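Local coordinates for protein aspartate carbamoyltransferase (Leishmania major, PDB 7K46) that probably catalyses the transfer of a carbamoyl group from carbamoyl phosphate to L-aspartate, a step of de novo pyrimidine synthesis, at residues Val109-His114 with Pro130-Gly135; Asp234-Tyr239 with His278-Met283. All blocks are in the same frame, centred on the assembly; numbering follows the deposited sequence.

Contact 1 of 2, residues Val109-His114 with Pro130-Gly135; sequences VLVLRH and PIMNAG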
loop_
_atom_site.group_PDB
_atom_site.type_symbol
_atom_site.label_atom_id
_atom_site.label_comp_id
_atom_site.label_asym_id
_atom_site.label_seq_id
_atom_site.Cartn_x
_atom_site.Cartn_y
_atom_site.Cartn_z
ATOM N N VAL A 109 -2.328 -8.435 14.061
ATOM C CA VAL A 109 -3.704 -8.789 13.733
ATOM C C VAL A 109 -3.769 -9.041 12.234
ATOM O O VAL A 109 -3.105 -8.357 11.446
ATOM C CB VAL A 109 -4.713 -7.700 14.188
ATOM C CG1 VAL A 109 -4.464 -6.362 13.481
ATOM C CG2 VAL A 109 -6.173 -8.173 13.982
ATOM N N LEU A 110 -4.540 -10.059 11.846
ATOM C CA LEU A 110 -4.755 -10.386 10.445
ATOM C C LEU A 110 -6.199 -10.074 10.077
ATOM O O LEU A 110 -7.094 -10.157 10.922
ATOM C CB LEU A 110 -4.458 -11.870 10.170
ATOM C CG LEU A 110 -3.175 -12.489 10.739
ATOM C CD1 LEU A 110 -2.984 -13.904 10.171
ATOM C CD2 LEU A 110 -1.984 -11.626 10.395
ATOM N N VAL A 111 -6.423 -9.691 8.816
ATOM C CA VAL A 111 -7.775 -9.482 8.286
ATOM C C VAL A 111 -7.910 -10.360 7.050
ATOM O O VAL A 111 -7.230 -10.119 6.043
ATOM C CB VAL A 111 -8.054 -8.007 7.942
ATOM C CG1 VAL A 111 -9.508 -7.833 7.455
ATOM C CG2 VAL A 111 -7.770 -7.086 9.143
ATOM N N LEU A 112 -8.789 -11.366 7.110
ATOM C CA LEU A 112 -8.928 -12.351 6.039
ATOM C C LEU A 112 -10.235 -12.154 5.275
ATOM O O LEU A 112 -11.323 -12.143 5.871
ATOM C CB LEU A 112 -8.871 -13.785 6.582
ATOM C CG LEU A 112 -9.052 -14.859 5.498
ATOM C CD1 LEU A 112 -7.829 -14.898 4.561
ATOM C CD2 LEU A 112 -9.322 -16.235 6.104
ATOM N N ARG A 113 -10.123 -12.031 3.956
ATOM C CA ARG A 113 -11.271 -12.010 3.052
ATOM C C ARG A 113 -11.088 -13.124 2.026
ATOM O O ARG A 113 -10.205 -13.049 1.160
ATOM C CB ARG A 113 -11.399 -10.646 2.380
ATOM C CG ARG A 113 -12.480 -10.573 1.330
ATOM C CD ARG A 113 -13.820 -10.238 1.944
ATOM N NE ARG A 113 -14.852 -10.087 0.925
ATOM C CZ ARG A 113 -15.871 -9.239 1.007
ATOM N NH1 ARG A 113 -16.025 -8.440 2.056
ATOM N NH2 ARG A 113 -16.753 -9.183 0.007
ATOM N N HIS A 114 -11.914 -14.159 2.134
ATOM C CA HIS A 114 -11.861 -15.319 1.254
ATOM C C HIS A 114 -13.289 -15.806 1.073
ATOM O O HIS A 114 -14.063 -15.806 2.031
ATOM C CB HIS A 114 -10.988 -16.425 1.860
ATOM C CG HIS A 114 -10.556 -17.477 0.884
ATOM N ND1 HIS A 114 -11.439 -18.360 0.297
ATOM C CD2 HIS A 114 -9.327 -17.810 0.422
ATOM C CE1 HIS A 114 -10.773 -19.179 -0.500
ATOM N NE2 HIS A 114 -9.490 -18.864 -0.445
ATOM N N PRO A 130 -4.887 -12.757 16.393
ATOM C CA PRO A 130 -6.311 -12.710 16.038
ATOM C C PRO A 130 -6.520 -12.467 14.550
ATOM O O PRO A 130 -5.803 -11.684 13.917
ATOM C CB PRO A 130 -6.842 -11.540 16.876
ATOM C CG PRO A 130 -5.922 -11.520 18.083
ATOM C CD PRO A 130 -4.569 -11.835 17.502
ATOM N N ILE A 131 -7.526 -13.147 14.002
ATOM C CA ILE A 131 -7.975 -12.956 12.625
ATOM C C ILE A 131 -9.338 -12.281 12.661
ATOM O O ILE A 131 -10.251 -12.751 13.350
ATOM C CB ILE A 131 -8.067 -14.288 11.863
ATOM C CG1 ILE A 131 -6.699 -14.960 11.757
ATOM C CG2 ILE A 131 -8.669 -14.069 10.456
ATOM C CD1 ILE A 131 -6.789 -16.369 11.198
ATOM N N MET A 132 -9.475 -11.192 11.910
ATOM C CA MET A 132 -10.763 -10.546 11.684
ATOM C C MET A 132 -11.336 -11.080 10.375
ATOM O O MET A 132 -10.735 -10.903 9.306
ATOM C CB MET A 132 -10.613 -9.023 11.604
ATOM C CG MET A 132 -9.867 -8.351 12.751
ATOM S SD MET A 132 -10.710 -8.432 14.343
ATOM C CE MET A 132 -9.829 -9.792 15.107
ATOM N N ASN A 133 -12.484 -11.736 10.446
ATOM C CA ASN A 133 -13.132 -12.221 9.233
ATOM C C ASN A 133 -13.796 -11.040 8.518
ATOM O O ASN A 133 -14.735 -10.432 9.037
ATOM C CB ASN A 133 -14.135 -13.319 9.585
ATOM C CG ASN A 133 -15.007 -13.704 8.409
ATOM O OD1 ASN A 133 -14.655 -13.456 7.252
ATOM N ND2 ASN A 133 -16.149 -14.325 8.699
ATOM N N ALA A 134 -13.310 -10.711 7.323
ATOM C CA ALA A 134 -13.815 -9.582 6.551
ATOM C C ALA A 134 -14.944 -9.963 5.590
ATOM O O ALA A 134 -15.332 -9.142 4.749
ATOM C CB ALA A 134 -12.665 -8.928 5.777
ATOM N N GLY A 135 -15.483 -11.177 5.695
ATOM C CA GLY A 135 -16.615 -11.576 4.873
ATOM C C GLY A 135 -16.328 -12.843 4.091
ATOM O O GLY A 135 -15.222 -12.998 3.567
HETATM O O HOH W 1 -13.186 -14.458 4.760
#

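Contact 2 of 2, residues Asp234-Tyr239 with His278-Met283; sequences DCDVLY and HAKAKM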
loop_
_atom_site.group_PDB
_atom_site.type_symbol
_atom_site.label_atom_id
_atom_site.label_comp_id
_atom_site.label_asym_id
_atom_site.label_seq_id
_atom_site.Cartn_x
_atom_site.Cartn_y
_atom_site.Cartn_z
ATOM N N ASP A 234 -45.052 1.454 7.542
ATOM C CA ASP A 234 -44.897 0.770 8.818
ATOM C C ASP A 234 -43.438 0.592 9.233
ATOM O O ASP A 234 -43.172 0.285 10.402
ATOM C CB ASP A 234 -45.586 -0.600 8.755
ATOM C CG ASP A 234 -45.749 -1.244 10.129
ATOM O OD1 ASP A 234 -46.180 -0.542 11.070
ATOM O OD2 ASP A 234 -45.466 -2.455 10.259
ATOM N N CYS A 235 -42.488 0.807 8.330
ATOM C CA CYS A 235 -41.100 0.443 8.593
ATOM C C CYS A 235 -40.295 1.593 9.189
ATOM O O CYS A 235 -40.417 2.750 8.777
ATOM C CB CYS A 235 -40.419 -0.042 7.312
ATOM S SG CYS A 235 -40.910 -1.719 6.846
ATOM N N ASP A 236 -39.453 1.248 10.157
ATOM C CA ASP A 236 -38.429 2.144 10.672
ATOM C C ASP A 236 -37.126 2.039 9.897
ATOM O O ASP A 236 -36.341 2.997 9.885
ATOM C CB ASP A 236 -38.190 1.833 12.145
ATOM C CG ASP A 236 -39.471 1.896 12.945
ATOM O OD1 ASP A 236 -40.083 2.988 12.988
ATOM O OD2 ASP A 236 -39.887 0.846 13.486
ATOM N N VAL A 237 -36.887 0.901 9.250
ATOM C CA VAL A 237 -35.696 0.671 8.435
ATOM C C VAL A 237 -36.122 -0.039 7.155
ATOM O O VAL A 237 -36.802 -1.070 7.210
ATOM C CB VAL A 237 -34.641 -0.176 9.181
ATOM C CG1 VAL A 237 -33.415 -0.443 8.277
ATOM C CG2 VAL A 237 -34.220 0.514 10.475
ATOM N N LEU A 238 -35.734 0.519 6.008
ATOM C CA LEU A 238 -35.758 -0.189 4.730
ATOM C C LEU A 238 -34.317 -0.555 4.400
ATOM O O LEU A 238 -33.509 0.326 4.099
ATOM C CB LEU A 238 -36.351 0.675 3.622
ATOM C CG LEU A 238 -37.790 1.143 3.809
ATOM C CD1 LEU A 238 -38.223 2.009 2.620
ATOM C CD2 LEU A 238 -38.704 -0.083 3.974
ATOM N N TYR A 239 -33.997 -1.846 4.454
ATOM C CA TYR A 239 -32.632 -2.333 4.238
ATOM C C TYR A 239 -32.609 -3.009 2.872
ATOM O O TYR A 239 -33.110 -4.126 2.711
ATOM C CB TYR A 239 -32.200 -3.271 5.369
ATOM C CG TYR A 239 -30.733 -3.701 5.349
ATOM C CD1 TYR A 239 -30.302 -4.739 4.531
ATOM C CD2 TYR A 239 -29.799 -3.087 6.172
ATOM C CE1 TYR A 239 -28.971 -5.144 4.514
ATOM C CE2 TYR A 239 -28.455 -3.478 6.157
ATOM C CZ TYR A 239 -28.053 -4.506 5.334
ATOM O OH TYR A 239 -26.743 -4.902 5.329
ATOM N N HIS A 278 -44.523 7.644 1.128
ATOM C CA HIS A 278 -45.317 6.996 2.163
ATOM C C HIS A 278 -44.510 6.632 3.404
ATOM O O HIS A 278 -45.077 6.075 4.347
ATOM C CB HIS A 278 -45.988 5.739 1.598
ATOM C CG HIS A 278 -46.948 6.015 0.481
ATOM N ND1 HIS A 278 -46.609 5.861 -0.846
ATOM C CD2 HIS A 278 -48.235 6.439 0.494
ATOM C CE1 HIS A 278 -47.646 6.178 -1.602
ATOM N NE2 HIS A 278 -48.647 6.531 -0.814
ATOM N N ALA A 279 -43.220 6.953 3.445
ATOM C CA ALA A 279 -42.383 6.598 4.584
ATOM C C ALA A 279 -42.603 7.538 5.770
ATOM O O ALA A 279 -43.004 8.696 5.614
ATOM C CB ALA A 279 -40.903 6.612 4.187
ATOM N N LYS A 280 -42.336 7.014 6.967
ATOM C CA LYS A 280 -42.313 7.806 8.189
ATOM C C LYS A 280 -41.326 8.966 8.069
ATOM O O LYS A 280 -40.379 8.936 7.280
ATOM C CB LYS A 280 -41.883 6.951 9.387
ATOM C CG LYS A 280 -42.735 5.738 9.669
ATOM C CD LYS A 280 -42.207 4.998 10.891
ATOM C CE LYS A 280 -43.138 3.851 11.250
ATOM N NZ LYS A 280 -42.771 3.218 12.541
ATOM N N ALA A 281 -41.542 9.988 8.899
ATOM C CA ALA A 281 -40.528 11.029 9.047
ATOM C C ALA A 281 -39.272 10.482 9.717
ATOM O O ALA A 281 -38.149 10.789 9.294
ATOM C CB ALA A 281 -41.104 12.205 9.839
ATOM N N LYS A 282 -39.434 9.646 10.742
ATOM C CA LYS A 282 -38.307 9.080 11.487
ATOM C C LYS A 282 -38.087 7.641 11.019
ATOM O O LYS A 282 -38.615 6.691 11.599
ATOM C CB LYS A 282 -38.570 9.158 12.988
ATOM C CG LYS A 282 -37.396 8.757 13.889
ATOM C CD LYS A 282 -37.830 8.739 15.357
ATOM C CE LYS A 282 -36.793 8.085 16.276
ATOM N NZ LYS A 282 -35.501 8.804 16.280
ATOM N N MET A 283 -37.299 7.485 9.956
ATOM C CA MET A 283 -36.875 6.169 9.485
ATOM C C MET A 283 -35.573 6.349 8.713
ATOM O O MET A 283 -35.149 7.473 8.438
ATOM C CB MET A 283 -37.971 5.494 8.636
ATOM C CG MET A 283 -38.401 6.262 7.378
ATOM S SD MET A 283 -37.251 6.064 5.976
ATOM C CE MET A 283 -37.597 4.376 5.487
HETATM O O HOH W 2 -45.423 1.915 12.402
HETATM O O HOH W 3 -41.260 4.363 6.739
HETATM O O HOH W 4 -39.398 5.228 13.714
#

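Contact 1 of 2, residues Val109-His114 with Pro130-Gly135
Leu110 to Leu112 pair with Ile131 to Asn133 as parallel strands, the two strands of a beta-alpha-beta crossover whose connection is helix 117-126, in the carbamoyl-phosphate-binding domain of the chain. The backbone ladder is regular: Leu110 N donates to Pro130 O at 2.9 Å and Met132 N to Leu110 O at 2.8 Å, after which Leu112 N bonds Met132 O and Ala134 N bonds Leu112 O. N-H...O angles of 158° to 178° show all four to be fairly straight.

Apolar contacts separate by sheet face. Leu110, Leu112 and Ile131 share one: Ile131 CG2 packs on Leu112 CB at 3.9 Å while its CG1 branch lies against Leu110 CB, and helix 117-126 covers the isoleucine. Val111 and Met132 point to the other face, where Val111 CG1, set anti to its own N (chi1 -177°), reaches Ala134 CB at 3.7 Å. Met132 CG approaches Val109 CG2, the two side chains crossing at about a right angle; helix 309-326 lies over both.

Polar side chains gather at the C-terminal ends. Arg113 bends at its second torsion, and its NH1 donates to Ala134 O at 2.9 Å, with NE salt-bridged to Glu60. A water accepts from His114 N and lies 2.8 Å from Gly135 O. Asn133 OD1 closes an Asx turn, accepting Gly135 N at 2.9 Å from above its carbonyl plane.

Contact 2 of 2, residues Asp234-Tyr239 with His278-Met283
Lys280 NZ and Asp236 OD1 form a salt bridge at 2.7 Å, the one direct hydrogen bond between these segments. The ammonium meets OD1 from above the carboxylate plane, 37° out of it. The Lys280 side chain is extended beyond CG, and on the way its CD passes Cys235 O at 3.6 Å. The apolar contact is Met283 CE on Leu238 CG, 3.6 Å away. Met283 CG occupies the position between its backbone N and carbonyl carbon (chi1 60°), and further bends at chi2 and chi3 fold the chain so that its methyl comes to the leucine. Nearer the backbone, Met283 CB lies 3.2 Å from Asp236 O.

These contacts join the turn leading into strand 237-240, and Leu238 within it, to the loop that enters strand 284-286, its neighbour and an outermost strand, within this chain, of the five-stranded parallel sheet of the aspartate-binding domain; backbone bonds from Asp236 and Leu238 to Val284 carry the pairing onward.

Three waters extend the polar contacts. One accepts from Lys280 NZ and donates to Asp234 OD1, another joins Lys280 N to Cys235 O, and a third donates to both Asp236 OD1 and Lys282 O, the latter at 2.7 Å. Farther out, Ala163 N holds Asp236 OD2, so both carboxylate oxygens are engaged. Asp234 OD2 is salt-bridged to Arg190 and hydrogen-bonded to Tyr193, while Arg304 NH1 donates to Lys280 O.

Contact 1 is a buried strand pair, with ten of its twelve touching residues buried; contact 2 is only partly buried and involves a loop. They hold different elements: contact 1 joins neighbouring strands of the four-stranded sheet in the carbamoyl-phosphate-binding domain, contact 2 the beginning of one strand of the five-stranded sheet in the aspartate-binding domain, and the turn before it, to the loop that enters its neighbour. The chemistry follows: mainly a backbone ladder with apolar side chains on both faces in the first; in the second an ion pair and three bridging waters beside a single methionine-leucine contact. Their centres lie 34 Å apart on opposite sides of the chain's centre, their nearest atoms about 12 Å apart.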